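Long-range contacts in aminopeptidase (Legionella pneumophila subsp. pneumophila, PDB 6ICA), which probably acts as a zinc-dependent aminopeptidase of the M28 family, releasing residues from the amino-terminal ends of peptides: residues A232-A237 against P276-W281; K343-Y348 against S409-A414; Q195-Y200 against V265-K270; E156-N161 against I259-R264. One frame throughout, in Å; residues are numbered along the deposited sequence.

Contact 1 of 4, residues A232-A237 against P276-W281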
loop_
_atom_site.group_PDB
_atom_site.type_symbol
_atom_site.label_atom_id
_atom_site.label_comp_id
_atom_site.label_asym_id
_atom_site.label_seq_id
_atom_site.Cartn_x
_atom_site.Cartn_y
_atom_site.Cartn_z
ATOM N N ALA A 232 -0.195 -3.204 17.006
ATOM C CA ALA A 232 0.871 -3.465 16.051
ATOM C C ALA A 232 1.270 -2.253 15.223
ATOM O O ALA A 232 0.501 -1.305 15.060
ATOM C CB ALA A 232 0.442 -4.602 15.111
ATOM N N ILE A 233 2.483 -2.311 14.686
ATOM C CA ILE A 233 2.930 -1.369 13.665
ATOM C C ILE A 233 2.836 -2.054 12.300
ATOM O O ILE A 233 3.301 -3.188 12.143
ATOM C CB ILE A 233 4.397 -0.900 13.905
ATOM C CG1 ILE A 233 4.556 -0.262 15.299
ATOM C CG2 ILE A 233 4.842 0.058 12.799
ATOM C CD1 ILE A 233 3.602 0.871 15.578
ATOM N N VAL A 234 2.253 -1.379 11.312
ATOM C CA VAL A 234 2.094 -2.001 9.995
ATOM C C VAL A 234 2.818 -1.213 8.882
ATOM O O VAL A 234 2.650 -0.002 8.738
ATOM C CB VAL A 234 0.600 -2.156 9.632
ATOM C CG1 VAL A 234 0.433 -2.709 8.200
ATOM C CG2 VAL A 234 -0.129 -3.036 10.658
ATOM N N ILE A 235 3.617 -1.923 8.095
ATOM C CA ILE A 235 4.272 -1.342 6.943
ATOM C C ILE A 235 3.827 -2.069 5.693
ATOM O O ILE A 235 3.993 -3.292 5.583
ATOM C CB ILE A 235 5.800 -1.415 7.075
ATOM C CG1 ILE A 235 6.253 -0.574 8.274
ATOM C CG2 ILE A 235 6.461 -0.935 5.805
ATOM C CD1 ILE A 235 7.484 -1.090 8.942
ATOM N N GLY A 236 3.282 -1.317 4.736
ATOM C CA GLY A 236 2.661 -1.918 3.564
ATOM C C GLY A 236 3.070 -1.387 2.195
ATOM O O GLY A 236 3.632 -0.299 2.055
ATOM N N ALA A 237 2.777 -2.198 1.179
ATOM C CA ALA A 237 2.956 -1.876 -0.230
ATOM C C ALA A 237 2.047 -2.833 -0.988
ATOM O O ALA A 237 1.558 -3.801 -0.406
ATOM C CB ALA A 237 4.427 -2.042 -0.669
ATOM N N PRO A 276 4.424 -5.956 17.937
ATOM C CA PRO A 276 4.654 -6.722 16.715
ATOM C C PRO A 276 4.752 -5.787 15.511
ATOM O O PRO A 276 4.079 -4.751 15.463
ATOM C CB PRO A 276 3.424 -7.632 16.620
ATOM C CG PRO A 276 2.366 -6.958 17.416
ATOM C CD PRO A 276 3.040 -6.072 18.440
ATOM N N ILE A 277 5.593 -6.148 14.552
ATOM C CA ILE A 277 5.749 -5.360 13.340
ATOM C C ILE A 277 5.287 -6.193 12.162
ATOM O O ILE A 277 5.819 -7.293 11.932
ATOM C CB ILE A 277 7.214 -4.920 13.124
ATOM C CG1 ILE A 277 7.702 -4.112 14.326
ATOM C CG2 ILE A 277 7.352 -4.127 11.817
ATOM C CD1 ILE A 277 9.216 -3.907 14.407
ATOM N N TYR A 278 4.281 -5.697 11.442
ATOM C CA TYR A 278 3.814 -6.372 10.244
ATOM C C TYR A 278 4.379 -5.718 8.987
ATOM O O TYR A 278 4.399 -4.481 8.857
ATOM C CB TYR A 278 2.283 -6.386 10.160
ATOM C CG TYR A 278 1.565 -7.279 11.166
ATOM C CD1 TYR A 278 1.231 -6.812 12.431
ATOM C CD2 TYR A 278 1.207 -8.583 10.838
ATOM C CE1 TYR A 278 0.575 -7.615 13.345
ATOM C CE2 TYR A 278 0.550 -9.400 11.743
ATOM C CZ TYR A 278 0.234 -8.905 13.000
ATOM O OH TYR A 278 -0.429 -9.690 13.915
ATOM N N PHE A 279 4.862 -6.562 8.078
ATOM C CA PHE A 279 5.153 -6.156 6.708
ATOM C C PHE A 279 4.143 -6.845 5.815
ATOM O O PHE A 279 4.029 -8.073 5.817
ATOM C CB PHE A 279 6.588 -6.520 6.284
ATOM C CG PHE A 279 7.644 -5.656 6.912
ATOM C CD1 PHE A 279 8.165 -5.977 8.161
ATOM C CD2 PHE A 279 8.109 -4.519 6.264
ATOM C CE1 PHE A 279 9.147 -5.189 8.750
ATOM C CE2 PHE A 279 9.084 -3.719 6.847
ATOM C CZ PHE A 279 9.603 -4.047 8.098
ATOM N N ILE A 280 3.411 -6.051 5.048
ATOM C CA ILE A 280 2.288 -6.564 4.284
ATOM C C ILE A 280 2.384 -6.177 2.811
ATOM O O ILE A 280 2.598 -5.021 2.470
ATOM C CB ILE A 280 0.955 -6.047 4.869
ATOM C CG1 ILE A 280 0.877 -6.378 6.372
ATOM C CG2 ILE A 280 -0.242 -6.585 4.056
ATOM C CD1 ILE A 280 -0.463 -6.055 7.039
ATOM N N TRP A 281 2.241 -7.158 1.938
ATOM C CA TRP A 281 2.160 -6.884 0.521
ATOM C C TRP A 281 0.738 -7.178 0.093
ATOM O O TRP A 281 0.327 -8.341 0.041
ATOM C CB TRP A 281 3.185 -7.716 -0.261
ATOM C CG TRP A 281 4.627 -7.279 -0.016
ATOM C CD1 TRP A 281 5.390 -6.462 -0.821
ATOM C CD2 TRP A 281 5.470 -7.637 1.095
ATOM N NE1 TRP A 281 6.650 -6.302 -0.282
ATOM C CE2 TRP A 281 6.723 -7.008 0.893
ATOM C CE3 TRP A 281 5.288 -8.429 2.238
ATOM C CZ2 TRP A 281 7.787 -7.145 1.795
ATOM C CZ3 TRP A 281 6.343 -8.565 3.133
ATOM C CH2 TRP A 281 7.579 -7.929 2.902
#

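Contact 2 of 4, residues K343-Y348 against S409-A414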
loop_
_atom_site.group_PDB
_atom_site.type_symbol
_atom_site.label_atom_id
_atom_site.label_comp_id
_atom_site.label_asym_id
_atom_site.label_seq_id
_atom_site.Cartn_x
_atom_site.Cartn_y
_atom_site.Cartn_z
ATOM N N LYS A 343 8.744 14.597 10.239
ATOM C CA LYS A 343 9.823 14.732 11.221
ATOM C C LYS A 343 10.857 13.640 11.009
ATOM O O LYS A 343 12.049 13.896 11.095
ATOM C CB LYS A 343 9.291 14.654 12.653
ATOM C CG LYS A 343 8.367 15.783 13.040
ATOM C CD LYS A 343 8.312 15.948 14.554
ATOM C CE LYS A 343 7.214 16.940 14.970
ATOM N NZ LYS A 343 7.263 18.248 14.244
ATOM N N LEU A 344 10.398 12.422 10.729
ATOM C CA LEU A 344 11.314 11.305 10.504
ATOM C C LEU A 344 12.192 11.559 9.284
ATOM O O LEU A 344 13.402 11.317 9.317
ATOM C CB LEU A 344 10.551 9.984 10.317
ATOM C CG LEU A 344 9.891 9.380 11.564
ATOM C CD1 LEU A 344 9.190 8.065 11.235
ATOM C CD2 LEU A 344 10.906 9.202 12.687
ATOM N N ILE A 345 11.579 12.053 8.213
ATOM C CA ILE A 345 12.312 12.346 6.991
ATOM C C ILE A 345 13.377 13.421 7.247
ATOM O O ILE A 345 14.550 13.259 6.904
ATOM C CB ILE A 345 11.369 12.805 5.876
ATOM C CG1 ILE A 345 10.448 11.649 5.453
ATOM C CG2 ILE A 345 12.173 13.295 4.679
ATOM C CD1 ILE A 345 9.251 12.076 4.616
ATOM N N ASP A 346 12.965 14.505 7.889
ATOM C CA ASP A 346 13.867 15.605 8.196
ATOM C C ASP A 346 15.023 15.131 9.089
ATOM O O ASP A 346 16.195 15.410 8.829
ATOM C CB ASP A 346 13.089 16.733 8.881
ATOM C CG ASP A 346 13.958 17.930 9.222
ATOM O OD1 ASP A 346 14.827 18.292 8.401
ATOM O OD2 ASP A 346 13.769 18.511 10.312
ATOM N N HIS A 347 14.684 14.412 10.150
ATOM C CA HIS A 347 15.674 14.040 11.150
ATOM C C HIS A 347 16.636 12.943 10.692
ATOM O O HIS A 347 17.838 13.005 10.954
ATOM C CB HIS A 347 14.976 13.592 12.425
ATOM C CG HIS A 347 15.875 13.544 13.616
ATOM N ND1 HIS A 347 16.228 14.672 14.326
ATOM C CD2 HIS A 347 16.477 12.504 14.238
ATOM C CE1 HIS A 347 17.018 14.332 15.327
ATOM N NE2 HIS A 347 17.185 13.021 15.298
ATOM N N TYR A 348 16.110 11.935 10.012
ATOM C CA TYR A 348 16.925 10.771 9.693
ATOM C C TYR A 348 17.377 10.702 8.231
ATOM O O TYR A 348 18.430 10.151 7.937
ATOM C CB TYR A 348 16.158 9.497 10.038
ATOM C CG TYR A 348 16.027 9.205 11.520
ATOM C CD1 TYR A 348 17.154 9.008 12.314
ATOM C CD2 TYR A 348 14.775 9.095 12.116
ATOM C CE1 TYR A 348 17.037 8.725 13.666
ATOM C CE2 TYR A 348 14.645 8.803 13.463
ATOM C CZ TYR A 348 15.777 8.617 14.232
ATOM O OH TYR A 348 15.650 8.322 15.570
ATOM N N SER A 409 13.067 3.210 1.828
ATOM C CA SER A 409 13.401 2.033 2.614
ATOM C C SER A 409 13.921 2.441 3.998
ATOM O O SER A 409 13.549 1.845 5.005
ATOM C CB SER A 409 14.443 1.180 1.869
ATOM O OG SER A 409 14.627 -0.072 2.499
ATOM N N LYS A 410 14.771 3.469 4.045
ATOM C CA LYS A 410 15.267 4.006 5.319
ATOM C C LYS A 410 14.130 4.553 6.174
ATOM O O LYS A 410 14.120 4.383 7.394
ATOM C CB LYS A 410 16.309 5.107 5.079
ATOM C CG LYS A 410 17.669 4.569 4.651
ATOM C CD LYS A 410 18.628 5.647 4.189
ATOM C CE LYS A 410 19.983 5.004 3.864
ATOM N NZ LYS A 410 20.988 5.977 3.370
ATOM N N LEU A 411 13.180 5.219 5.524
ATOM C CA LEU A 411 12.023 5.761 6.216
ATOM C C LEU A 411 11.205 4.640 6.872
ATOM O O LEU A 411 10.789 4.783 8.012
ATOM C CB LEU A 411 11.151 6.578 5.258
ATOM C CG LEU A 411 9.914 7.201 5.910
ATOM C CD1 LEU A 411 10.333 8.050 7.137
ATOM C CD2 LEU A 411 9.101 8.032 4.898
ATOM N N ALA A 412 11.001 3.527 6.163
ATOM C CA ALA A 412 10.272 2.389 6.726
ATOM C C ALA A 412 10.946 1.847 7.988
ATOM O O ALA A 412 10.290 1.564 8.977
ATOM C CB ALA A 412 10.129 1.262 5.679
ATOM N N VAL A 413 12.264 1.702 7.954
ATOM C CA VAL A 413 12.994 1.185 9.104
ATOM C C VAL A 413 12.901 2.120 10.322
ATOM O O VAL A 413 12.702 1.666 11.446
ATOM C CB VAL A 413 14.469 0.951 8.733
ATOM C CG1 VAL A 413 15.315 0.771 9.971
ATOM C CG2 VAL A 413 14.594 -0.249 7.815
ATOM N N ALA A 414 13.046 3.422 10.104
ATOM C CA ALA A 414 12.977 4.393 11.208
ATOM C C ALA A 414 11.589 4.396 11.843
ATOM O O ALA A 414 11.457 4.439 13.062
ATOM C CB ALA A 414 13.347 5.793 10.725
#

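Contact 3 of 4, residues Q195-Y200 against V265-K270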
loop_
_atom_site.group_PDB
_atom_site.type_symbol
_atom_site.label_atom_id
_atom_site.label_comp_id
_atom_site.label_asym_id
_atom_site.label_seq_id
_atom_site.Cartn_x
_atom_site.Cartn_y
_atom_site.Cartn_z
ATOM N N GLN A 195 13.111 -17.010 3.891
ATOM C CA GLN A 195 14.535 -17.276 3.742
ATOM C C GLN A 195 15.346 -16.344 4.631
ATOM O O GLN A 195 16.260 -16.770 5.337
ATOM C CB GLN A 195 14.979 -17.091 2.283
ATOM C CG GLN A 195 14.485 -18.167 1.318
ATOM C CD GLN A 195 14.772 -17.799 -0.137
ATOM O OE1 GLN A 195 15.820 -17.235 -0.446
ATOM N NE2 GLN A 195 13.804 -18.049 -1.019
ATOM N N MET A 196 14.991 -15.064 4.590
ATOM C CA MET A 196 15.734 -14.038 5.314
ATOM C C MET A 196 15.645 -14.258 6.817
ATOM O O MET A 196 16.642 -14.086 7.529
ATOM C CB MET A 196 15.233 -12.638 4.934
ATOM C CG MET A 196 15.533 -12.272 3.481
ATOM S SD MET A 196 15.258 -10.529 3.086
ATOM C CE MET A 196 13.604 -10.276 3.677
ATOM N N ALA A 197 14.468 -14.671 7.292
ATOM C CA ALA A 197 14.300 -14.959 8.715
ATOM C C ALA A 197 15.280 -16.041 9.171
ATOM O O ALA A 197 15.891 -15.916 10.231
ATOM C CB ALA A 197 12.861 -15.383 9.017
ATOM N N VAL A 198 15.411 -17.107 8.372
ATOM C CA VAL A 198 16.366 -18.185 8.655
ATOM C C VAL A 198 17.824 -17.713 8.551
ATOM O O VAL A 198 18.661 -18.034 9.401
ATOM C CB VAL A 198 16.159 -19.387 7.696
ATOM C CG1 VAL A 198 17.299 -20.396 7.848
ATOM C CG2 VAL A 198 14.812 -20.053 7.970
ATOM N N GLU A 199 18.116 -16.951 7.503
ATOM C CA GLU A 199 19.462 -16.447 7.258
ATOM C C GLU A 199 19.989 -15.636 8.446
ATOM O O GLU A 199 21.170 -15.742 8.810
ATOM C CB GLU A 199 19.483 -15.573 5.992
ATOM C CG GLU A 199 19.575 -16.340 4.665
ATOM C CD GLU A 199 19.185 -15.493 3.443
ATOM O OE1 GLU A 199 19.003 -14.266 3.567
ATOM O OE2 GLU A 199 19.089 -16.055 2.335
ATOM N N TYR A 200 19.112 -14.849 9.074
ATOM C CA TYR A 200 19.571 -13.992 10.168
ATOM C C TYR A 200 19.168 -14.513 11.535
ATOM O O TYR A 200 19.333 -13.824 12.536
ATOM C CB TYR A 200 19.064 -12.564 9.973
ATOM C CG TYR A 200 19.543 -11.982 8.673
ATOM C CD1 TYR A 200 20.889 -11.704 8.469
ATOM C CD2 TYR A 200 18.654 -11.719 7.639
ATOM C CE1 TYR A 200 21.336 -11.183 7.268
ATOM C CE2 TYR A 200 19.094 -11.197 6.435
ATOM C CZ TYR A 200 20.435 -10.928 6.261
ATOM O OH TYR A 200 20.878 -10.413 5.070
ATOM N N VAL A 265 16.423 -5.670 7.223
ATOM C CA VAL A 265 17.152 -4.994 8.289
ATOM C C VAL A 265 16.543 -5.275 9.673
ATOM O O VAL A 265 17.269 -5.531 10.628
ATOM C CB VAL A 265 17.216 -3.467 8.034
ATOM C CG1 VAL A 265 17.790 -2.735 9.256
ATOM C CG2 VAL A 265 18.071 -3.205 6.787
ATOM N N ILE A 266 15.217 -5.268 9.777
ATOM C CA ILE A 266 14.581 -5.607 11.046
ATOM C C ILE A 266 14.836 -7.082 11.402
ATOM O O ILE A 266 15.089 -7.417 12.566
ATOM C CB ILE A 266 13.064 -5.342 11.022
ATOM C CG1 ILE A 266 12.758 -3.886 10.649
ATOM C CG2 ILE A 266 12.455 -5.666 12.369
ATOM C CD1 ILE A 266 13.508 -2.864 11.493
ATOM N N LEU A 267 14.784 -7.959 10.399
ATOM C CA LEU A 267 15.018 -9.392 10.616
ATOM C C LEU A 267 16.446 -9.675 11.095
ATOM O O LEU A 267 16.674 -10.584 11.898
ATOM C CB LEU A 267 14.737 -10.182 9.328
ATOM C CG LEU A 267 13.267 -10.347 8.926
ATOM C CD1 LEU A 267 13.162 -10.917 7.523
ATOM C CD2 LEU A 267 12.526 -11.223 9.926
ATOM N N SER A 268 17.404 -8.879 10.628
ATOM C CA SER A 268 18.793 -9.062 11.043
ATOM C C SER A 268 19.035 -8.448 12.431
ATOM O O SER A 268 20.083 -8.644 13.028
ATOM C CB SER A 268 19.741 -8.432 10.024
ATOM O OG SER A 268 19.659 -7.013 10.092
ATOM N N SER A 269 18.058 -7.705 12.940
ATOM C CA SER A 269 18.161 -7.109 14.270
ATOM C C SER A 269 18.011 -8.153 15.384
ATOM O O SER A 269 17.260 -9.121 15.254
ATOM C CB SER A 269 17.101 -6.017 14.444
ATOM O OG SER A 269 17.043 -5.545 15.778
ATOM N N LYS A 270 18.721 -7.949 16.484
ATOM C CA LYS A 270 18.560 -8.805 17.653
ATOM C C LYS A 270 17.669 -8.128 18.698
ATOM O O LYS A 270 17.478 -8.654 19.792
ATOM C CB LYS A 270 19.920 -9.148 18.262
ATOM C CG LYS A 270 20.716 -10.145 17.439
ATOM C CD LYS A 270 19.869 -11.344 17.037
ATOM C CE LYS A 270 20.569 -12.189 15.972
ATOM N NZ LYS A 270 19.711 -13.311 15.502
#

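Contact 4 of 4, residues E156-N161 against I259-R264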
loop_
_atom_site.group_PDB
_atom_site.type_symbol
_atom_site.label_atom_id
_atom_site.label_comp_id
_atom_site.label_asym_id
_atom_site.label_seq_id
_atom_site.Cartn_x
_atom_site.Cartn_y
_atom_site.Cartn_z
ATOM N N GLU A 156 22.712 -0.273 7.679
ATOM C CA GLU A 156 22.652 -1.677 7.252
ATOM C C GLU A 156 21.880 -1.886 5.954
ATOM O O GLU A 156 21.916 -2.966 5.358
ATOM C CB GLU A 156 22.030 -2.538 8.357
ATOM C CG GLU A 156 22.841 -2.592 9.649
ATOM C CD GLU A 156 24.234 -3.175 9.437
ATOM O OE1 GLU A 156 24.359 -4.162 8.680
ATOM O OE2 GLU A 156 25.208 -2.642 10.017
ATOM N N ILE A 157 21.193 -0.850 5.503
ATOM C CA ILE A 157 20.408 -0.956 4.282
ATOM C C ILE A 157 21.304 -1.134 3.051
ATOM O O ILE A 157 22.280 -0.406 2.866
ATOM C CB ILE A 157 19.512 0.274 4.132
ATOM C CG1 ILE A 157 18.433 0.228 5.221
ATOM C CG2 ILE A 157 18.910 0.337 2.735
ATOM C CD1 ILE A 157 17.295 1.126 4.997
ATOM N N VAL A 158 20.976 -2.122 2.226
ATOM C CA VAL A 158 21.780 -2.466 1.059
ATOM C C VAL A 158 21.006 -2.129 -0.221
ATOM O O VAL A 158 20.046 -2.809 -0.578
ATOM C CB VAL A 158 22.167 -3.959 1.092
ATOM C CG1 VAL A 158 22.949 -4.361 -0.177
ATOM C CG2 VAL A 158 22.981 -4.261 2.366
ATOM N N SER A 159 21.415 -1.060 -0.896
ATOM C CA SER A 159 20.679 -0.563 -2.062
ATOM C C SER A 159 20.577 -1.589 -3.195
ATOM O O SER A 159 19.557 -1.646 -3.870
ATOM C CB SER A 159 21.310 0.737 -2.589
ATOM O OG SER A 159 22.623 0.524 -3.091
ATOM N N ASP A 160 21.620 -2.393 -3.403
ATOM C CA ASP A 160 21.576 -3.384 -4.469
ATOM C C ASP A 160 20.497 -4.437 -4.251
ATOM O O ASP A 160 19.958 -4.955 -5.220
ATOM C CB ASP A 160 22.911 -4.101 -4.649
ATOM C CG ASP A 160 22.875 -5.076 -5.823
ATOM O OD1 ASP A 160 22.629 -4.628 -6.965
ATOM O OD2 ASP A 160 23.021 -6.291 -5.602
ATOM N N ASN A 161 20.154 -4.731 -2.998
ATOM C CA ASN A 161 19.054 -5.676 -2.729
ATOM C C ASN A 161 17.716 -5.167 -3.309
ATOM O O ASN A 161 16.934 -5.938 -3.873
ATOM C CB ASN A 161 18.894 -5.909 -1.219
ATOM C CG ASN A 161 20.050 -6.698 -0.617
ATOM O OD1 ASN A 161 20.882 -7.246 -1.333
ATOM N ND2 ASN A 161 20.116 -6.733 0.706
ATOM N N ILE A 259 10.202 -1.943 0.960
ATOM C CA ILE A 259 9.864 -2.472 2.290
ATOM C C ILE A 259 10.428 -3.875 2.504
ATOM O O ILE A 259 10.659 -4.274 3.648
ATOM C CB ILE A 259 8.347 -2.485 2.570
ATOM C CG1 ILE A 259 7.619 -3.527 1.727
ATOM C CG2 ILE A 259 7.739 -1.084 2.379
ATOM C CD1 ILE A 259 6.181 -3.776 2.218
ATOM N N MET A 260 10.697 -4.606 1.417
ATOM C CA MET A 260 11.338 -5.912 1.559
ATOM C C MET A 260 12.740 -5.743 2.158
ATOM O O MET A 260 13.150 -6.518 3.022
ATOM C CB MET A 260 11.400 -6.644 0.211
ATOM C CG MET A 260 12.056 -8.024 0.281
ATOM S SD MET A 260 11.180 -9.268 1.297
ATOM C CE MET A 260 9.804 -9.691 0.236
ATOM N N GLU A 261 13.464 -4.714 1.723
ATOM C CA GLU A 261 14.808 -4.459 2.267
ATOM C C GLU A 261 14.737 -3.908 3.707
ATOM O O GLU A 261 15.619 -4.183 4.531
ATOM C CB GLU A 261 15.595 -3.499 1.345
ATOM C CG GLU A 261 16.953 -3.017 1.890
ATOM C CD GLU A 261 17.938 -4.145 2.220
ATOM O OE1 GLU A 261 17.750 -5.302 1.779
ATOM O OE2 GLU A 261 18.913 -3.870 2.940
ATOM N N ALA A 262 13.700 -3.123 4.005
ATOM C CA ALA A 262 13.470 -2.680 5.377
ATOM C C ALA A 262 13.204 -3.885 6.288
ATOM O O ALA A 262 13.739 -3.970 7.401
ATOM C CB ALA A 262 12.315 -1.692 5.441
ATOM N N ALA A 263 12.394 -4.826 5.798
ATOM C CA ALA A 263 12.121 -6.067 6.534
ATOM C C ALA A 263 13.421 -6.837 6.810
ATOM O O ALA A 263 13.618 -7.339 7.914
ATOM C CB ALA A 263 11.115 -6.973 5.757
ATOM N N ARG A 264 14.309 -6.896 5.815
ATOM C CA ARG A 264 15.596 -7.575 5.973
ATOM C C ARG A 264 16.389 -6.996 7.141
ATOM O O ARG A 264 16.959 -7.735 7.956
ATOM C CB ARG A 264 16.426 -7.505 4.677
ATOM C CG ARG A 264 17.639 -8.480 4.682
ATOM C CD ARG A 264 18.664 -8.159 3.598
ATOM N NE ARG A 264 19.239 -6.833 3.794
ATOM C CZ ARG A 264 20.232 -6.561 4.638
ATOM N NH1 ARG A 264 20.806 -7.530 5.336
ATOM N NH2 ARG A 264 20.674 -5.320 4.756
#

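Contact 1 of 4, residues A232-A237 against P276-W281
A beta-alpha-beta crossover brings 232-237 beside 276-281 as neighbouring parallel strands, with Ile-233 abreast of Ile-277 and Ala-237 abreast of Trp-281. Their short axes run 4.7 Å apart with a twist of 19° between them. The amides of Ile-233, Ile-235 and Ala-237 donate to the carbonyls of Pro-276, Tyr-278 and Ile-280, while Tyr-278 and Ile-280 donate back to Ile-233 O and Ile-235 O. The bond from Tyr-278 N to Ile-233 O, 2.8 Å long, is almost straight at hydrogen (170°). Proline, which lacks an amide hydrogen, suits the start of this strand, where its carbonyl serves as the acceptor.

Val-234, Tyr-278 and Ile-280 share one face of the sheet. There Ala-232 CB lies in the plane of the tyrosine ring, 3.5 Å from CE1 of Tyr-278; the small alanine methyl lets the ring edge come close. Val-234 CG1 meets Ile-280 CD1 at 3.7 Å. Helix 249-268, which links these two strands, lies against the other face together with helix 402-420, in the layered alpha/beta/alpha manner of M28 peptidases. On that face the side chains of Ile-235 and Phe-279 lie side by side and point the same way. The isoleucine branch beside the backbone N ends in CD1, 3.7 Å from Phe-279 CE2, and its CG2 also touches the ring. Beta-branched residues suit such buried strands. Trp-281 turns its NE1 to Ser-256 O, and the side chain of Ala-237, at the end of the segment, is about 8 Å from a bound zinc ion.

Contact 2 of 4, residues K343-Y348 against S409-A414
Leu-411 reaches from helix 402-420 to Leu-344 and Ile-345 of helix 335-349. Its CB points neither straight at the other helix nor away from it; the reach comes from the next bond, with CG anti to the backbone N (chi1 -179°), which carries the fork toward the neighbour. One prong, CD1, meets Leu-344 CB at 3.7 Å and Ile-345 CG1 at 4.0 Å. The second, CD2, lies 3.9 Å from Ile-345 CG1 and 4.1 Å from Ile-345 CD1, so both methyls touch the isoleucine, whose side chain runs at a slant to the leucine. A branched tip suits this place because it can touch two consecutive residues of the facing helix.

One turn further on, the small Ala-414 lets the tyrosine ring lie close to its helix: its CB comes 3.9 Å from Tyr-348 CD2. That ring is steadied within its own helix by His-347 CD2 over the centre of one face and Leu-344 CD2 at its edge, while its hydroxyl is hydrogen-bonded to Glu-418. The contact is wholly apolar, and Met-326 of a nearby strand adds to the packing around Leu-411. With short axes 10.1 Å apart and crossing at 108°, this is steep helix-on-helix packing, joining helix 335-349 to the last helix of the alpha/beta domain.

Contact 3 of 4, residues Q195-Y200 against V265-K270
Leu-267 and Met-196 meet where helices 180-199 and 249-268 of the alpha/beta fold come together at their C-terminal ends. The two side chains cross at about a right angle: Leu-267 CD1 sits 3.7 Å from Met-196 CB and 3.9 Å from Met-196 CE, the methionine bending at its last torsion to bring its methyl back to the leucine. The other leucine methyl, CD2, faces Ala-197 CB at 4.3 Å. The flexible thioether suits a place between two helices, where it can follow the shape of the leucine, and alanine lets them approach.

Tyr-200, the first residue to leave the helical path, turns a ring face to the second helix. Ser-268 CB makes a CH-pi contact there, 4.0 Å from the ring centroid and 20° off its normal, while Glu-199 CB lies over the opposite face. The phenolic OH is held by Arg-264 NH1. Further out, the long, more exposed Lys-270 bends at its second torsion and puts NZ 3.0 Å from Tyr-200 O, in the carbonyl plane; a positive charge is probably welcome at a helix's C-terminal end. Ser-268 itself is positioned by its own helix: with chi1 71°, its hydroxyl stands between backbone N and carbonyl carbon, and OG donates to Val-265 O at 2.9 Å.

Contact 4 of 4, residues E156-N161 against I259-R264
Asn-161 and Arg-264 approach Glu-261 OE1 from opposite faces of the carboxylate. OE1 lies in the plane of the Asn-161 amide, 3.0 Å from ND2; because the amide is turned 61° from the carboxylate, ND2 meets the oxygen from above the carboxylate plane. The amide and guanidinium planes are 76° apart. Arg-264 comes side-on and more nearly coplanar, NE to OE1 at 2.9 Å and NH2 to OE2 at 2.9 Å, as a two-pronged salt bridge within one helix turn. The second oxygen, OE2, is also met from above its plane by Val-158 N, 2.8 Å away and nearly straight at hydrogen.

These residues join helix 249-268, the connecting helix of the central beta-alpha-beta unit, to the loop leading into helix 159-169 and to the first turn of that helix. Glutamate suits the place: bent at chi2 (58°), it brings two acceptors to a loop amide, an asparagine and an arginine. Four donors around the carboxylate would probably stabilise its negative charge.

Apolar atoms fill in around this polar cluster. Ile-157 CG2 crosses Glu-261 CG at 4.0 Å, and Val-158 CG2 comes 3.5 Å from Arg-264 NH2. Through CD1, Ile-157 also touches Lys-410 of helix 402-420, and Glu-261 packs on Ser-409 of the same helix.

From the N terminus, segment 156-161 opens the longest of three overlapping loops, which contact 4 closes at 259-264. Segment 195-200 opens within it and finds its partner at 265-270, just beyond, so contacts 3 and 4 cross and use successive turns of helix 249-268. Strand 232-237 opens next, and contact 1 closes last of the three, at 276-281, crossing both. Contact 2 follows in series, 343-348 with 409-414. Helix 249-268 is the hub: its Ile-259 and Ala-263 pack on the sheet of contact 1, and its Ala-262 meets Val-413 of contact 2, tying the central strands, the surrounding helices and the C-terminal helix together.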